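Local coordinates for protein flagellin (PDB 4CFI) that probably polymerises into the helical filament of the bacterial flagellum and is a target of the immune response, at residues Ser193-Ser196 against Ala197-Ala201; Thr226-Gly229 against Ala230-Met234. One frame throughout, in Å; residues are numbered along the deposited sequence.

Interaction 1 of 2, residues Ser193-Ser196 against Ala197-Ala201; sequences SALS and ATDQA
Leu195 and Asp199 meet where the chain turns into helix 197-213. Their side chains cross at about a right angle, and Leu195 CB lies 3.7 Å from Asp199 CB. This is the close-packed side. With Leu195 CG beside its own backbone N (chi1 -60°), CD1 also lies near Asp199 CB, and the leucine rests on Lys116 and Ala118 of strand 111-119. Asp199 OD2 forms a salt bridge with Lys116, which ties the first turn to the same strand.

Ser196 is the N-cap. Its OG stands between the backbone N and the carbonyl carbon (chi1 71°), which carries it over the helix end, where it accepts from Asp199 N at 3.0 Å in a nearly straight bond (165°). The return bond of a capping box, from the serine N to the side chain of Asp199, is replaced by a water: Ser196 N donates to it at 2.8 Å, and it donates to Asp199 OD2 at 2.6 Å. In the backbone, Gln200 N donates to Ser196 O at 2.9 Å.

The Gln200 side is held by polar contacts and a water rather than by carbon packing. The extended Gln200 side chain reaches back along the loop, and its NE2 gives a bent bond to Leu195 O at 3.0 Å, coming from above the carbonyl plane. A second water accepts from Gln200 NE2 at 3.1 Å and donates to Ser193 O.

A carboxylate at the third helix position would interact favourably with the helix dipole. Shared between lysine and water, it probably stays ionised and couples the helix start to the sheet of the D2 domain.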
# COMPACT_ATOMS: atom_id res chain seq x y z
N SER A 193 -18.25 12.13 -21.32
CA SER A 193 -18.75 13.27 -22.10
C SER A 193 -20.27 13.33 -22.16
O SER A 193 -20.82 14.42 -22.32
CB SER A 193 -18.17 13.28 -23.51
OG SER A 193 -18.47 12.07 -24.18
N ALA A 194 -20.93 12.19 -21.98
CA ALA A 194 -22.38 12.18 -22.00
C ALA A 194 -23.02 12.59 -20.68
O ALA A 194 -24.25 12.76 -20.62
CB ALA A 194 -22.87 10.79 -22.40
N LEU A 195 -22.21 12.70 -19.64
CA LEU A 195 -22.66 13.02 -18.29
C LEU A 195 -22.60 14.53 -18.02
O LEU A 195 -22.01 15.28 -18.80
CB LEU A 195 -21.82 12.28 -17.26
CG LEU A 195 -21.87 10.75 -17.35
CD1 LEU A 195 -20.92 10.16 -16.33
CD2 LEU A 195 -23.28 10.21 -17.19
N SER A 196 -23.20 14.97 -16.92
CA SER A 196 -23.20 16.37 -16.51
C SER A 196 -21.80 16.87 -16.19
O SER A 196 -20.88 16.10 -15.90
CB SER A 196 -24.07 16.55 -15.26
OG SER A 196 -23.44 15.99 -14.12
N ALA A 197 -21.64 18.19 -16.18
CA ALA A 197 -20.37 18.81 -15.78
C ALA A 197 -19.94 18.35 -14.38
O ALA A 197 -18.77 18.07 -14.15
CB ALA A 197 -20.48 20.33 -15.83
N THR A 198 -20.89 18.23 -13.47
CA THR A 198 -20.58 17.80 -12.12
C THR A 198 -20.09 16.35 -12.10
O THR A 198 -19.13 16.03 -11.40
CB THR A 198 -21.80 17.97 -11.19
OG1 THR A 198 -22.11 19.37 -11.06
CG2 THR A 198 -21.52 17.39 -9.80
N ASP A 199 -20.74 15.47 -12.86
CA ASP A 199 -20.26 14.09 -12.95
C ASP A 199 -18.88 14.01 -13.60
O ASP A 199 -18.07 13.18 -13.21
CB ASP A 199 -21.22 13.20 -13.73
CG ASP A 199 -22.47 12.80 -12.93
OD1 ASP A 199 -22.46 12.89 -11.70
OD2 ASP A 199 -23.44 12.35 -13.56
N GLN A 200 -18.61 14.85 -14.58
CA GLN A 200 -17.30 14.88 -15.22
C GLN A 200 -16.23 15.28 -14.19
O GLN A 200 -15.17 14.64 -14.10
CB GLN A 200 -17.26 15.79 -16.42
CG GLN A 200 -18.13 15.29 -17.57
CD GLN A 200 -18.17 16.24 -18.75
OE1 GLN A 200 -17.25 17.04 -18.96
NE2 GLN A 200 -19.23 16.16 -19.52
N ALA A 201 -16.52 16.30 -13.39
CA ALA A 201 -15.61 16.74 -12.33
C ALA A 201 -15.43 15.66 -11.26
O ALA A 201 -14.32 15.45 -10.74
CB ALA A 201 -16.11 18.04 -11.69
O HOH W 1 -19.43 16.84 -22.52
O HOH W 2 -24.85 13.13 -15.60

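Interaction 2 of 2, residues Thr226-Gly229 against Ala230-Met234; sequences TQTG and AYQAM
Thr228 O takes the backbone bond of Gln232 N at 2.9 Å, among the shortest sound polar bonds in this opening of helix 227-257. Gln232 leans back over the same carbonyl: its CG, set beside the backbone N (chi1 -74°), lies 3.4 Å from Thr228 O. Beyond CG the chain is extended, and OE1 comes to 3.5 Å from Gly229 CA. The amide is held from both ends, OE1 by Gln217 and NE2 by the carbonyl of Ala212, which probably offsets much of the cost of burial.

Thr226 is the N-cap, and its carbonyl starts the helical bonding by accepting from Ala230 N.

On another side of the turn Gln227 O accepts from Tyr231 N at 3.0 Å and also stands over one face of the tyrosine ring, offset toward the rim. A 2.6 Å approach of Gln227 NE2 to Tyr231 OH is doubtful, because it is short and the glutamine has two conformers; in the conformer given, NE2 can also donate to Ser31 O.

Thr226 OG1 accepts from Gly229 N at 3.1 Å, and so satisfies a first-turn N-H for which the helix has no earlier carbonyl to offer.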
# COMPACT_ATOMS: atom_id res chain seq x y z
N THR A 226 -7.06 13.81 5.33
CA THR A 226 -7.90 13.87 4.14
C THR A 226 -8.27 12.44 3.77
O THR A 226 -7.56 11.49 4.14
CB THR A 226 -7.19 14.49 2.93
OG1 THR A 226 -6.11 13.65 2.52
CG2 THR A 226 -6.69 15.89 3.25
N GLN A 227 -9.36 12.28 3.04
CA GLN A 227 -9.85 10.95 2.68
C GLN A 227 -8.82 10.18 1.85
O GLN A 227 -8.54 9.00 2.11
CB GLN A 227 -11.18 11.03 1.91
CG GLN A 227 -11.83 9.68 1.68
CD GLN A 227 -12.51 9.15 2.92
OE1 GLN A 227 -12.37 9.72 4.00
NE2 GLN A 227 -13.27 8.07 2.78
N THR A 228 -8.24 10.86 0.86
CA THR A 228 -7.21 10.24 0.02
C THR A 228 -6.02 9.83 0.87
O THR A 228 -5.50 8.73 0.70
CB THR A 228 -6.76 11.19 -1.11
OG1 THR A 228 -7.87 11.39 -2.00
CG2 THR A 228 -5.56 10.64 -1.88
N GLY A 229 -5.61 10.68 1.80
CA GLY A 229 -4.48 10.37 2.67
C GLY A 229 -4.74 9.19 3.58
O GLY A 229 -3.85 8.39 3.83
N ALA A 230 -5.97 9.07 4.07
CA ALA A 230 -6.38 7.92 4.87
C ALA A 230 -6.33 6.61 4.07
O ALA A 230 -5.86 5.57 4.57
CB ALA A 230 -7.76 8.15 5.47
N TYR A 231 -6.83 6.65 2.83
CA TYR A 231 -6.74 5.49 1.96
C TYR A 231 -5.28 5.13 1.64
O TYR A 231 -4.93 3.94 1.62
CB TYR A 231 -7.53 5.71 0.67
CG TYR A 231 -9.05 5.81 0.83
CD1 TYR A 231 -9.73 5.22 1.89
CD2 TYR A 231 -9.81 6.46 -0.15
CE1 TYR A 231 -11.11 5.31 1.99
CE2 TYR A 231 -11.19 6.55 -0.05
CZ TYR A 231 -11.84 5.96 1.01
OH TYR A 231 -13.22 6.07 1.10
N GLN A 232 -4.44 6.14 1.38
CA GLN A 232 -3.02 5.87 1.18
C GLN A 232 -2.41 5.20 2.41
O GLN A 232 -1.60 4.28 2.27
CB GLN A 232 -2.27 7.17 0.89
CG GLN A 232 -2.52 7.73 -0.50
CD GLN A 232 -1.88 9.10 -0.66
OE1 GLN A 232 -2.17 10.01 0.13
NE2 GLN A 232 -1.03 9.27 -1.67
N ALA A 233 -2.81 5.65 3.60
CA ALA A 233 -2.29 5.07 4.85
C ALA A 233 -2.68 3.61 5.01
O ALA A 233 -1.88 2.80 5.49
CB ALA A 233 -2.72 5.87 6.06
N MET A 234 -3.90 3.25 4.63
CA MET A 234 -4.32 1.86 4.73
C MET A 234 -3.42 0.94 3.88
O MET A 234 -3.00 -0.11 4.36
CB MET A 234 -5.77 1.72 4.31
CG MET A 234 -6.73 2.33 5.31
SD MET A 234 -8.40 2.49 4.67
CE MET A 234 -9.22 3.16 6.09

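In the fold
From the N terminus the chain runs through helices 2-31 and 37-60, then the strands, before helix 160-167 and the loop that ends at interaction 1. That contact closes only a local turn, opening helix 197-213 against strand 111-119 at the surface. Interaction 2 follows in series, neither nesting with it nor crossing it, and opens helix 227-257 after the next loop. Their centres lie 25 Å apart, with nearest atoms about 12 Å apart. Both are N-capped helix starts, but in different settings: the first belongs to the D2 sheet region, while the second touches both helix 2-31 and the far end of helix 197-213, which thus spans from one contact to the other.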